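Putative gamma-hydroxymuconic semialdehyde dehydrogenase (Pseudomonas, PDB 4GO3) probably oxidises an aldehyde, putatively gamma-hydroxymuconic semialdehyde, using NAD(+) as coenzyme. Local coordinates at residues R243-L248 against I464-E469; T324-R329 against N360-E365. The protein carries 2 engineered substitutions. One frame throughout, in Å; residues are numbered along the deposited sequence.

Both contacts border the NAD(+) site of one aldehyde dehydrogenase chain, although no coenzyme is bound to this chain in the model. Interaction 1 ties strand 243-247 to the turn between helix 460-466 and strand 468-476, and its first segment ends in Glu247 and Leu248, which contact NAD(+). Interaction 2 sets the start of helix 326-341 against the loop 360-365 and includes Arg328, another NAD(+) contact. Interaction 2 is nested in the loop that interaction 1 closes. Their centres lie 32 Å apart, on opposite sides of the chain's centre; the nearest atoms are about 10 Å apart, without touching.

Interaction 1 of 2, residues R243-L248 against I464-E469; sequences RIQLEL and IHDYTE
Bends at chi2 and chi3 (chi3 -45°) turn the guanidinium of Arg243 onto the backbone carbonyl of Thr468, after helix 460-466, while the chain of Gln245, extended beyond CG, carries its amide to Asp466 and Tyr467. Arg243 NH1 donates to Thr468 O at 2.7 Å, from above the carbonyl plane, with an N-H...O angle of 146°. Arg243 NH2 adds a weak bond to the same Thr468 O at 3.2 Å, so this oxygen accepts from both terminal nitrogens, unequally. His465 O lies in the guanidinium plane, at its edge, and Asp466 O sits obliquely beside NH2 at an angle too poor for a bond. Gln245 NE2 bonds to Asp466 OD2 at 3.3 Å, using the anti lone pair; this oxygen also accepts from Arg457 N. The Gln245 amide stands nearly upright to the Tyr467 ring, planes 82° apart, with NE2 3.8 Å from Tyr467 CE1. Tyr467 OH is bonded to Gln144. Within the turn, Ile464 O receives Tyr467 N at 3.0 Å and Thr468 OG1 at 3.1 Å, from opposite faces of its plane; Thr468 OG1 is also hydrogen-bonded to Arg136. Nearby, His465 NE2 bonds to Glu462 of the second subunit. The contact links strand 243-247, which runs on to Glu247 and Leu248 of the NAD(+) site, to the corner entering strand 468-476 of the same sheet, beside the dimer interface.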
# COMPACT_ATOMS: atom_id res chain seq x y z
N ARG A 243 6.60 -1.57 3.01
CA ARG A 243 5.35 -1.66 2.29
C ARG A 243 5.09 -3.09 1.91
O ARG A 243 5.99 -3.90 1.84
CB ARG A 243 5.35 -0.75 1.07
CG ARG A 243 6.49 0.24 1.05
CD ARG A 243 6.08 1.53 0.45
NE ARG A 243 5.31 1.38 -0.78
CZ ARG A 243 5.45 2.17 -1.84
NH1 ARG A 243 6.33 3.15 -1.82
NH2 ARG A 243 4.71 1.98 -2.91
N ILE A 244 3.83 -3.41 1.68
CA ILE A 244 3.42 -4.76 1.37
C ILE A 244 2.61 -4.80 0.10
O ILE A 244 1.87 -3.89 -0.20
CB ILE A 244 2.54 -5.34 2.48
CG1 ILE A 244 3.00 -4.88 3.85
CG2 ILE A 244 2.51 -6.85 2.43
CD1 ILE A 244 2.08 -5.32 4.96
N GLN A 245 2.77 -5.89 -0.63
CA GLN A 245 1.92 -6.25 -1.75
C GLN A 245 1.45 -7.66 -1.43
O GLN A 245 2.25 -8.50 -1.13
CB GLN A 245 2.73 -6.27 -3.04
CG GLN A 245 2.04 -5.82 -4.31
CD GLN A 245 2.97 -5.85 -5.51
OE1 GLN A 245 3.52 -6.87 -5.85
NE2 GLN A 245 3.17 -4.71 -6.14
N LEU A 246 0.16 -7.91 -1.47
CA LEU A 246 -0.35 -9.25 -1.28
C LEU A 246 -1.24 -9.75 -2.42
O LEU A 246 -2.23 -9.12 -2.75
CB LEU A 246 -1.12 -9.33 0.02
CG LEU A 246 -0.43 -8.87 1.29
CD1 LEU A 246 -1.38 -8.90 2.44
CD2 LEU A 246 0.77 -9.71 1.58
N GLU A 247 -0.94 -10.92 -2.95
CA GLU A 247 -1.92 -11.65 -3.72
C GLU A 247 -2.22 -12.96 -3.01
O GLU A 247 -1.40 -13.86 -3.01
CB GLU A 247 -1.45 -11.89 -5.14
CG GLU A 247 -2.56 -12.36 -6.05
CD GLU A 247 -2.47 -13.83 -6.34
OE1 GLU A 247 -3.14 -14.60 -5.66
OE2 GLU A 247 -1.71 -14.21 -7.23
N LEU A 248 -3.38 -13.05 -2.39
CA LEU A 248 -3.68 -14.15 -1.49
C LEU A 248 -4.75 -15.07 -1.95
O LEU A 248 -5.52 -15.55 -1.15
CB LEU A 248 -4.07 -13.62 -0.13
CG LEU A 248 -3.20 -12.49 0.38
CD1 LEU A 248 -3.70 -12.05 1.71
CD2 LEU A 248 -1.77 -12.92 0.44
N ILE A 464 4.49 -0.53 -11.25
CA ILE A 464 5.55 0.46 -11.07
C ILE A 464 5.24 1.39 -9.90
O ILE A 464 6.11 1.72 -9.10
CB ILE A 464 5.75 1.31 -12.34
CG1 ILE A 464 6.46 0.49 -13.41
CG2 ILE A 464 6.56 2.56 -12.02
CD1 ILE A 464 7.73 -0.12 -12.92
N HIS A 465 4.00 1.84 -9.81
CA HIS A 465 3.60 2.68 -8.70
C HIS A 465 3.90 1.97 -7.38
O HIS A 465 4.35 2.59 -6.44
CB HIS A 465 2.12 3.04 -8.77
CG HIS A 465 1.67 3.91 -7.65
ND1 HIS A 465 1.24 3.40 -6.44
CD2 HIS A 465 1.61 5.26 -7.54
CE1 HIS A 465 0.91 4.41 -5.64
NE2 HIS A 465 1.13 5.54 -6.28
N ASP A 466 3.64 0.68 -7.33
CA ASP A 466 3.83 -0.09 -6.10
C ASP A 466 5.28 -0.30 -5.74
O ASP A 466 5.58 -0.59 -4.59
CB ASP A 466 3.12 -1.45 -6.17
CG ASP A 466 1.62 -1.31 -6.06
OD1 ASP A 466 1.13 -0.17 -5.84
OD2 ASP A 466 0.93 -2.35 -6.18
N TYR A 467 6.18 -0.01 -6.65
CA TYR A 467 7.59 -0.17 -6.41
C TYR A 467 8.34 1.09 -6.44
O TYR A 467 9.51 1.07 -6.63
CB TYR A 467 8.21 -1.13 -7.42
CG TYR A 467 7.88 -2.55 -7.14
CD1 TYR A 467 6.96 -3.21 -7.88
CD2 TYR A 467 8.45 -3.21 -6.10
CE1 TYR A 467 6.65 -4.47 -7.61
CE2 TYR A 467 8.13 -4.47 -5.83
CZ TYR A 467 7.23 -5.09 -6.58
OH TYR A 467 6.93 -6.36 -6.29
N THR A 468 7.66 2.21 -6.30
CA THR A 468 8.35 3.48 -6.22
C THR A 468 7.81 4.25 -5.04
O THR A 468 6.85 3.84 -4.42
CB THR A 468 8.18 4.31 -7.49
OG1 THR A 468 6.80 4.42 -7.79
CG2 THR A 468 8.88 3.67 -8.64
N GLU A 469 8.44 5.36 -4.72
CA GLU A 469 7.92 6.24 -3.71
C GLU A 469 7.85 7.62 -4.28
O GLU A 469 8.65 7.97 -5.11
CB GLU A 469 8.83 6.27 -2.49
CG GLU A 469 10.03 5.41 -2.62
CD GLU A 469 11.20 5.93 -1.84
OE1 GLU A 469 11.94 6.77 -2.39
OE2 GLU A 469 11.40 5.49 -0.69

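Interaction 2 of 2, residues T324-R329 against N360-E365; sequences TSALRR and NGFYVE
Gly361 O is held by two weak bonds: Arg329 NH1 reaches it across the contact at 3.3 Å, and Tyr363 N at 3.1 Å closes an inverse gamma turn centred on Phe362. This tight turn presents the Phe362 side chain to the start of helix 326-341. Its ring lies flat over the first helical residue, with Ala326 N 3.3 Å above the plane and over its centre. On the same residue Ala326 CB makes a CH-pi contact, 3.8 Å from the ring centroid and 29° off the normal. Thr324 O comes to the ring edge, 3.6 Å from Phe362 CE2. Arg329, with CG anti to the backbone N (chi1 -173°), then bends at chi2 and chi3 to reach round Phe362. Its guanidinium plane stands almost perpendicular to the ring, at 85°, so the two are not stacked. The aliphatic part of the same side chain packs on the loop, CG lying 3.8 Å from Val364 CG2. The helix start itself is capped: Ser325 OG, at the N-cap, accepts from Arg328 N at 2.8 Å. Backbone bonds tie Phe362 to Pro25 and Leu323, and the Tyr363 ring meets that of His26 with the planes roughly perpendicular. The loop, which runs from strand 345-348 towards strand 367-370, is thereby laid against the first turn of helix 326-341.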
# COMPACT_ATOMS: atom_id res chain seq x y z
N THR A 324 1.98 -30.00 -8.43
CA THR A 324 3.43 -29.92 -8.32
C THR A 324 3.99 -30.47 -6.99
O THR A 324 5.17 -30.78 -6.90
CB THR A 324 3.95 -28.51 -8.62
OG1 THR A 324 4.34 -27.87 -7.40
CG2 THR A 324 2.90 -27.70 -9.32
N SER A 325 3.14 -30.60 -5.98
CA SER A 325 3.58 -31.22 -4.73
C SER A 325 2.66 -32.33 -4.26
O SER A 325 1.44 -32.29 -4.48
CB SER A 325 3.76 -30.19 -3.61
OG SER A 325 2.56 -30.04 -2.88
N ALA A 326 3.24 -33.33 -3.62
CA ALA A 326 2.48 -34.43 -3.04
C ALA A 326 1.48 -33.92 -2.02
O ALA A 326 0.34 -34.37 -1.97
CB ALA A 326 3.41 -35.42 -2.41
N LEU A 327 1.90 -33.00 -1.18
CA LEU A 327 0.98 -32.37 -0.27
C LEU A 327 -0.21 -31.71 -1.01
O LEU A 327 -1.34 -31.96 -0.65
CB LEU A 327 1.72 -31.37 0.62
CG LEU A 327 1.40 -31.29 2.10
CD1 LEU A 327 1.09 -29.85 2.45
CD2 LEU A 327 0.24 -32.18 2.49
N ARG A 328 0.05 -30.88 -2.00
CA ARG A 328 -1.04 -30.31 -2.75
C ARG A 328 -1.97 -31.43 -3.13
O ARG A 328 -3.16 -31.39 -2.85
CB ARG A 328 -0.53 -29.60 -4.00
CG ARG A 328 -1.46 -28.54 -4.50
CD ARG A 328 -2.61 -28.40 -3.59
NE ARG A 328 -2.73 -27.06 -3.09
CZ ARG A 328 -2.28 -26.67 -1.91
NH1 ARG A 328 -1.68 -27.54 -1.12
NH2 ARG A 328 -2.42 -25.40 -1.52
N ARG A 329 -1.44 -32.46 -3.77
CA ARG A 329 -2.24 -33.57 -4.17
C ARG A 329 -3.13 -34.04 -3.04
O ARG A 329 -4.31 -34.27 -3.22
CB ARG A 329 -1.35 -34.71 -4.63
CG ARG A 329 -2.11 -35.83 -5.22
CD ARG A 329 -2.22 -36.95 -4.24
NE ARG A 329 -0.93 -37.32 -3.67
CZ ARG A 329 -0.05 -38.10 -4.28
NH1 ARG A 329 -0.31 -38.57 -5.48
NH2 ARG A 329 1.10 -38.39 -3.69
N ASN A 360 3.31 -42.83 -9.36
CA ASN A 360 4.36 -42.23 -8.54
C ASN A 360 4.27 -40.71 -8.49
O ASN A 360 4.83 -40.08 -7.60
CB ASN A 360 5.73 -42.68 -9.03
CG ASN A 360 5.98 -44.15 -8.75
OD1 ASN A 360 5.48 -44.71 -7.77
ND2 ASN A 360 6.76 -44.78 -9.61
N GLY A 361 3.55 -40.14 -9.45
CA GLY A 361 3.38 -38.71 -9.53
C GLY A 361 2.18 -38.22 -8.76
O GLY A 361 1.36 -39.01 -8.30
N PHE A 362 2.07 -36.91 -8.62
CA PHE A 362 1.02 -36.31 -7.82
C PHE A 362 -0.11 -35.90 -8.71
O PHE A 362 -0.54 -34.75 -8.69
CB PHE A 362 1.55 -35.08 -7.09
CG PHE A 362 2.94 -35.23 -6.60
CD1 PHE A 362 3.32 -36.35 -5.87
CD2 PHE A 362 3.89 -34.24 -6.85
CE1 PHE A 362 4.61 -36.49 -5.42
CE2 PHE A 362 5.18 -34.37 -6.40
CZ PHE A 362 5.55 -35.49 -5.68
N TYR A 363 -0.57 -36.85 -9.52
CA TYR A 363 -1.64 -36.56 -10.47
C TYR A 363 -3.03 -36.56 -9.82
O TYR A 363 -3.26 -37.28 -8.86
CB TYR A 363 -1.59 -37.54 -11.64
CG TYR A 363 -0.38 -37.39 -12.52
CD1 TYR A 363 -0.42 -36.61 -13.67
CD2 TYR A 363 0.80 -38.03 -12.20
CE1 TYR A 363 0.69 -36.48 -14.49
CE2 TYR A 363 1.92 -37.91 -13.00
CZ TYR A 363 1.86 -37.14 -14.14
OH TYR A 363 2.97 -37.01 -14.93
N VAL A 364 -3.93 -35.74 -10.33
CA VAL A 364 -5.31 -35.77 -9.92
C VAL A 364 -6.13 -35.56 -11.16
O VAL A 364 -5.80 -34.72 -11.99
CB VAL A 364 -5.64 -34.69 -8.89
CG1 VAL A 364 -7.13 -34.67 -8.58
CG2 VAL A 364 -4.83 -34.89 -7.63
N GLU A 365 -7.20 -36.32 -11.32
CA GLU A 365 -8.00 -36.23 -12.51
C GLU A 365 -8.77 -34.93 -12.59
O GLU A 365 -9.31 -34.47 -11.59
CB GLU A 365 -8.98 -37.38 -12.55
CG GLU A 365 -8.32 -38.71 -12.47
CD GLU A 365 -9.17 -39.80 -13.01
OE1 GLU A 365 -10.39 -39.78 -12.77
OE2 GLU A 365 -8.63 -40.67 -13.69